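Local coordinates for CD1-2 antigen (Gallus gallus, PDB 3DBX), which probably presents lipid antigens to T cells as an MHC class I-like glycoprotein of the CD1 family, at residues F214-I219 against V269-L274; R210-Y215 against T248-S253. One frame throughout, in Å; residues are numbered along the deposited sequence.

Contact 1 of 2, residues F214-I219 against V269-L274; sequences FYPRPI and VQHCSL
The imidazole of H271 is gripped at both nitrogens. NE2 gives its hydrogen to the carbonyl O of P216 at 2.8 Å, a nearly straight bond (175°) that lies in the ring plane, although it meets the carbonyl obliquely, tilted from the plane of the C=O group. The other nitrogen, ND1, is 2.7 Å from OG of S273, a hydrogen bond within 269-274 in which either atom could be the donor. Bonds at both ring nitrogens fix its rotation, and further backbone oxygens crowd its carbons: O of Y215 lies 3.3 Å from CE1 of H271 at the edge, and O of P218 comes close to CD2. The imidazole reaches the 214-219 loop because its CG stands anti to the backbone N (chi1 -171°). CB of F214 lies over one face, toward its rim, while the two rings meet obliquely, planes at 64°. A water near the opposite face gives a hydrogen to O of P218 and accepts one from N of C272, bridging the two segments. The cis peptide between Y215 and P216 belongs to this loop, and CG of P216 packs 3.7 Å from SG of C272. At the other end CD1 of I219 presses on CG1 of V269 at a tight 3.5 Å; the same CD1 lies over the centre of the F214 ring. A histidine near the end of strand 265-270, bonded to the loop that carries the cis-proline, closes the Cys-x-Val-x-His motif (C267, V269, H271) characteristic of immunoglobulin C1-set domains such as the membrane-proximal alpha3 domain of CD1 and MHC class I chains.

Contact 2 of 2, residues R210-Y215 against T248-S253; sequences RVTSFY and TYQLRS
V211 and L251 form a hydrogen-bonded antiparallel pair: N of V211 donates to O of L251 at 2.8 Å, almost straight at 173°, and N of L251 returns a bond to O of V211 at 2.9 Å. Farther along, N of Y249 donates to O of F214 at 3.0 Å, more bent, while the bond from N of F214 to O of Y249 is weak at 3.4 Å. Between these pairs the register slips by one, since S213 and F214 both face Y249 in a G1 beta bulge. S213 takes the positive phi (79°) of the bulge. The F214 side chain, its CG between the backbone N and carbonyl carbon (chi1 60°), swings back over strand 249-253: CB of Y249 sits over the ring face in a CH-pi contact, 4.0 Å from the ring centroid. The Y215 and Y249 side chains run alongside each other, CD2 of Y215 3.8 Å from CE2 of Y249. On the face away from F214, CG2 of T212 lies beside CG of Q250. The backbones of R210, T212, Q250 and R252 bond instead to outer strands 192-200 and 236-243. V211, F214 and L251 thus turn apolar groups to the domain core, both tyrosine hydroxyls reach D37 of the MHC-like part, and the other protein chain takes hydrogen bonds with R210 and S213 and packing from T248 and Q250.

From the N terminus, strand 204-214 first meets strand 249-257 in contact 2, which closes a loop of 32 residues, 216-247. The chain then runs directly from the shared residues F214 and Y215 into the turn of contact 1, whose partner 269-274 comes after that of contact 2 and which closes 49 residues, 220-268. The two loops overlap in 220-247 but do not nest, since each holds residues outside the other. Contact 2 joins neighbouring strands within one sheet of the immunoglobulin sandwich; contact 1 ties the crossing to the second sheet, at the end of strand 265-270. The contacts touch where I219 packs on L251 and V211, and V269 on V211, between the sheets.

Contact 1 of 2, residues F214-I219 against V269-L274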
loop_
_atom_site.group_PDB
_atom_site.type_symbol
_atom_site.label_atom_id
_atom_site.label_comp_id
_atom_site.label_asym_id
_atom_site.label_seq_id
_atom_site.Cartn_x
_atom_site.Cartn_y
_atom_site.Cartn_z
ATOM N N PHE A 214 -0.756 -14.851 5.943
ATOM C CA PHE A 214 0.119 -14.472 7.055
ATOM C C PHE A 214 0.060 -13.016 7.514
ATOM O O PHE A 214 -0.167 -12.099 6.733
ATOM C CB PHE A 214 1.572 -14.856 6.768
ATOM C CG PHE A 214 2.145 -14.207 5.531
ATOM C CD1 PHE A 214 2.047 -14.835 4.311
ATOM C CD2 PHE A 214 2.841 -13.009 5.623
ATOM C CE1 PHE A 214 2.637 -14.255 3.149
ATOM C CE2 PHE A 214 3.387 -12.404 4.509
ATOM C CZ PHE A 214 3.270 -13.023 3.253
ATOM N N TYR A 215 0.290 -12.817 8.803
ATOM C CA TYR A 215 0.381 -11.456 9.316
ATOM C C TYR A 215 1.320 -11.525 10.524
ATOM O O TYR A 215 1.205 -12.441 11.326
ATOM C CB TYR A 215 -1.022 -10.923 9.712
ATOM C CG TYR A 215 -0.950 -9.480 10.177
ATOM C CD1 TYR A 215 -0.850 -9.164 11.524
ATOM C CD2 TYR A 215 -0.910 -8.441 9.250
ATOM C CE1 TYR A 215 -0.732 -7.835 11.951
ATOM C CE2 TYR A 215 -0.800 -7.104 9.662
ATOM C CZ TYR A 215 -0.712 -6.811 11.009
ATOM O OH TYR A 215 -0.613 -5.487 11.396
ATOM N N PRO A 216 2.228 -10.549 10.692
ATOM C CA PRO A 216 2.480 -9.321 9.944
ATOM C C PRO A 216 3.165 -9.541 8.576
ATOM O O PRO A 216 3.443 -10.673 8.196
ATOM C CB PRO A 216 3.343 -8.492 10.916
ATOM C CG PRO A 216 4.021 -9.505 11.804
ATOM C CD PRO A 216 3.039 -10.644 11.923
ATOM N N ARG A 217 3.432 -8.451 7.867
ATOM C CA ARG A 217 3.909 -8.485 6.490
ATOM C C ARG A 217 5.306 -9.062 6.250
ATOM O O ARG A 217 5.525 -9.688 5.192
ATOM C CB ARG A 217 3.883 -7.051 5.931
ATOM C CG ARG A 217 3.987 -6.936 4.377
ATOM C CD ARG A 217 4.032 -5.455 4.003
ATOM N NE ARG A 217 3.791 -5.207 2.572
ATOM C CZ ARG A 217 4.732 -5.193 1.625
ATOM N NH1 ARG A 217 5.998 -5.476 1.928
ATOM N NH2 ARG A 217 4.405 -4.929 0.356
ATOM N N PRO A 218 6.307 -8.727 7.115
ATOM C CA PRO A 218 7.666 -9.211 6.814
ATOM C C PRO A 218 7.732 -10.732 6.789
ATOM O O PRO A 218 7.083 -11.386 7.604
ATOM C CB PRO A 218 8.481 -8.679 7.990
ATOM C CG PRO A 218 7.732 -7.443 8.409
ATOM C CD PRO A 218 6.314 -7.845 8.301
ATOM N N ILE A 219 8.471 -11.287 5.834
ATOM C CA ILE A 219 8.579 -12.754 5.677
ATOM C C ILE A 219 9.784 -13.038 4.790
ATOM O O ILE A 219 10.213 -12.162 4.002
ATOM C CB ILE A 219 7.263 -13.342 5.043
ATOM C CG1 ILE A 219 7.152 -14.870 5.236
ATOM C CG2 ILE A 219 7.117 -12.924 3.575
ATOM C CD1 ILE A 219 5.822 -15.411 4.737
ATOM N N VAL A 269 9.991 -21.227 4.609
ATOM C CA VAL A 269 9.345 -19.947 4.953
ATOM C C VAL A 269 9.687 -19.592 6.381
ATOM O O VAL A 269 9.457 -20.375 7.316
ATOM C CB VAL A 269 7.806 -19.987 4.800
ATOM C CG1 VAL A 269 7.238 -18.603 4.899
ATOM C CG2 VAL A 269 7.393 -20.569 3.458
ATOM N N GLN A 270 10.259 -18.413 6.549
ATOM C CA GLN A 270 10.621 -17.912 7.869
ATOM C C GLN A 270 9.654 -16.730 8.099
ATOM O O GLN A 270 9.447 -15.887 7.212
ATOM C CB GLN A 270 12.101 -17.505 7.857
ATOM C CG GLN A 270 12.610 -16.658 9.072
ATOM C CD GLN A 270 14.055 -16.148 8.881
ATOM O OE1 GLN A 270 14.507 -15.902 7.743
ATOM N NE2 GLN A 270 14.791 -16.026 9.984
ATOM N N HIS A 271 8.976 -16.743 9.246
ATOM C CA HIS A 271 8.005 -15.718 9.612
ATOM C C HIS A 271 8.016 -15.617 11.120
ATOM O O HIS A 271 8.157 -16.621 11.806
ATOM C CB HIS A 271 6.604 -16.081 9.097
ATOM C CG HIS A 271 5.608 -14.958 9.263
ATOM N ND1 HIS A 271 4.710 -14.909 10.304
ATOM C CD2 HIS A 271 5.419 -13.824 8.551
ATOM C CE1 HIS A 271 3.984 -13.804 10.206
ATOM N NE2 HIS A 271 4.385 -13.136 9.137
ATOM N N CYS A 272 7.914 -14.404 11.649
ATOM C CA CYS A 272 8.048 -14.205 13.086
ATOM C C CYS A 272 6.956 -14.941 13.903
ATOM O O CYS A 272 7.195 -15.311 15.042
ATOM C CB CYS A 272 8.088 -12.709 13.425
ATOM S SG CYS A 272 6.526 -11.844 13.126
ATOM N N SER A 273 5.783 -15.188 13.305
ATOM C CA SER A 273 4.709 -15.914 14.012
ATOM C C SER A 273 5.025 -17.399 14.245
ATOM O O SER A 273 4.370 -18.081 15.041
ATOM C CB SER A 273 3.429 -15.798 13.217
ATOM O OG SER A 273 3.537 -16.591 12.029
ATOM N N LEU A 274 6.050 -17.889 13.551
ATOM C CA LEU A 274 6.445 -19.286 13.623
ATOM C C LEU A 274 7.504 -19.540 14.675
ATOM O O LEU A 274 7.771 -20.690 15.029
ATOM C CB LEU A 274 6.922 -19.753 12.233
ATOM C CG LEU A 274 5.937 -19.693 11.063
ATOM C CD1 LEU A 274 6.674 -19.835 9.710
ATOM C CD2 LEU A 274 4.945 -20.789 11.193
HETATM O O HOH W 1 8.207 -12.093 10.122
#

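Contact 2 of 2, residues R210-Y215 against T248-S253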
loop_
_atom_site.group_PDB
_atom_site.type_symbol
_atom_site.label_atom_id
_atom_site.label_comp_id
_atom_site.label_asym_id
_atom_site.label_seq_id
_atom_site.Cartn_x
_atom_site.Cartn_y
_atom_site.Cartn_z
ATOM N N ARG A 210 3.667 -20.967 -3.143
ATOM C CA ARG A 210 2.691 -19.924 -2.913
ATOM C C ARG A 210 2.444 -19.873 -1.407
ATOM O O ARG A 210 2.061 -20.877 -0.817
ATOM C CB ARG A 210 1.407 -20.234 -3.678
ATOM C CG ARG A 210 0.278 -19.208 -3.448
ATOM C CD ARG A 210 -1.014 -19.718 -4.093
ATOM N NE ARG A 210 -2.169 -18.946 -3.641
ATOM C CZ ARG A 210 -3.421 -19.181 -3.994
ATOM N NH1 ARG A 210 -3.703 -20.158 -4.851
ATOM N NH2 ARG A 210 -4.380 -18.409 -3.521
ATOM N N VAL A 211 2.696 -18.717 -0.791
ATOM C CA VAL A 211 2.603 -18.582 0.675
ATOM C C VAL A 211 1.461 -17.629 0.953
ATOM O O VAL A 211 1.430 -16.564 0.373
ATOM C CB VAL A 211 3.890 -17.967 1.237
ATOM C CG1 VAL A 211 3.828 -17.970 2.774
ATOM C CG2 VAL A 211 5.148 -18.818 0.768
ATOM N N THR A 212 0.509 -18.041 1.792
ATOM C CA THR A 212 -0.732 -17.283 1.966
ATOM C C THR A 212 -1.039 -17.059 3.465
ATOM O O THR A 212 -0.381 -17.648 4.334
ATOM C CB THR A 212 -1.921 -18.030 1.225
ATOM O OG1 THR A 212 -2.105 -19.322 1.820
ATOM C CG2 THR A 212 -1.575 -18.285 -0.244
ATOM N N SER A 213 -1.968 -16.159 3.766
ATOM C CA SER A 213 -2.656 -16.098 5.076
ATOM C C SER A 213 -1.911 -15.469 6.213
ATOM O O SER A 213 -2.409 -15.511 7.356
ATOM C CB SER A 213 -3.185 -17.477 5.518
ATOM O OG SER A 213 -4.196 -17.908 4.620
ATOM N N PHE A 214 -0.756 -14.851 5.943
ATOM C CA PHE A 214 0.119 -14.472 7.055
ATOM C C PHE A 214 0.060 -13.016 7.514
ATOM O O PHE A 214 -0.167 -12.099 6.733
ATOM C CB PHE A 214 1.572 -14.856 6.768
ATOM C CG PHE A 214 2.145 -14.207 5.531
ATOM C CD1 PHE A 214 2.047 -14.835 4.311
ATOM C CD2 PHE A 214 2.841 -13.009 5.623
ATOM C CE1 PHE A 214 2.637 -14.255 3.149
ATOM C CE2 PHE A 214 3.387 -12.404 4.509
ATOM C CZ PHE A 214 3.270 -13.023 3.253
ATOM N N TYR A 215 0.290 -12.817 8.803
ATOM C CA TYR A 215 0.381 -11.456 9.316
ATOM C C TYR A 215 1.320 -11.525 10.524
ATOM O O TYR A 215 1.205 -12.441 11.326
ATOM C CB TYR A 215 -1.022 -10.923 9.712
ATOM C CG TYR A 215 -0.950 -9.480 10.177
ATOM C CD1 TYR A 215 -0.850 -9.164 11.524
ATOM C CD2 TYR A 215 -0.910 -8.441 9.250
ATOM C CE1 TYR A 215 -0.732 -7.835 11.951
ATOM C CE2 TYR A 215 -0.800 -7.104 9.662
ATOM C CZ TYR A 215 -0.712 -6.811 11.009
ATOM O OH TYR A 215 -0.613 -5.487 11.396
ATOM N N THR A 248 -4.317 -9.745 5.844
ATOM C CA THR A 248 -3.263 -10.761 5.793
ATOM C C THR A 248 -2.540 -10.586 4.430
ATOM O O THR A 248 -2.942 -9.767 3.615
ATOM C CB THR A 248 -3.773 -12.181 5.914
ATOM O OG1 THR A 248 -4.700 -12.425 4.874
ATOM C CG2 THR A 248 -4.435 -12.477 7.287
ATOM N N TYR A 249 -1.476 -11.336 4.179
ATOM C CA TYR A 249 -0.693 -11.130 2.955
ATOM C C TYR A 249 -0.420 -12.464 2.257
ATOM O O TYR A 249 -0.631 -13.501 2.841
ATOM C CB TYR A 249 0.635 -10.424 3.285
ATOM C CG TYR A 249 0.456 -9.009 3.821
ATOM C CD1 TYR A 249 0.348 -7.924 2.947
ATOM C CD2 TYR A 249 0.373 -8.774 5.197
ATOM C CE1 TYR A 249 0.189 -6.643 3.425
ATOM C CE2 TYR A 249 0.197 -7.473 5.697
ATOM C CZ TYR A 249 0.098 -6.427 4.801
ATOM O OH TYR A 249 -0.051 -5.140 5.232
ATOM N N GLN A 250 0.054 -12.401 1.005
ATOM C CA GLN A 250 0.341 -13.546 0.170
ATOM C C GLN A 250 1.589 -13.217 -0.680
ATOM O O GLN A 250 1.788 -12.090 -1.049
ATOM C CB GLN A 250 -0.773 -13.648 -0.861
ATOM C CG GLN A 250 -1.620 -14.796 -0.660
ATOM C CD GLN A 250 -2.668 -14.916 -1.713
ATOM O OE1 GLN A 250 -3.809 -14.467 -1.536
ATOM N NE2 GLN A 250 -2.313 -15.562 -2.799
ATOM N N LEU A 251 2.365 -14.219 -1.052
ATOM C CA LEU A 251 3.614 -14.018 -1.806
ATOM C C LEU A 251 3.766 -15.305 -2.612
ATOM O O LEU A 251 3.331 -16.380 -2.158
ATOM C CB LEU A 251 4.810 -13.923 -0.804
ATOM C CG LEU A 251 6.232 -13.616 -1.260
ATOM C CD1 LEU A 251 7.006 -13.179 -0.028
ATOM C CD2 LEU A 251 6.877 -14.857 -1.786
ATOM N N ARG A 252 4.391 -15.202 -3.779
ATOM C CA ARG A 252 4.748 -16.355 -4.600
ATOM C C ARG A 252 6.266 -16.270 -4.835
ATOM O O ARG A 252 6.759 -15.197 -5.225
ATOM C CB ARG A 252 4.041 -16.185 -5.944
ATOM C CG ARG A 252 3.183 -17.346 -6.462
ATOM C CD ARG A 252 2.438 -16.864 -7.777
ATOM N NE ARG A 252 2.660 -17.751 -8.934
ATOM C CZ ARG A 252 3.604 -17.584 -9.870
ATOM N NH1 ARG A 252 4.460 -16.562 -9.808
ATOM N NH2 ARG A 252 3.691 -18.444 -10.878
ATOM N N SER A 253 7.002 -17.364 -4.600
ATOM C CA SER A 253 8.421 -17.424 -4.977
ATOM C C SER A 253 8.579 -18.503 -6.037
ATOM O O SER A 253 7.861 -19.480 -5.985
ATOM C CB SER A 253 9.304 -17.753 -3.774
ATOM O OG SER A 253 10.676 -17.764 -4.192
#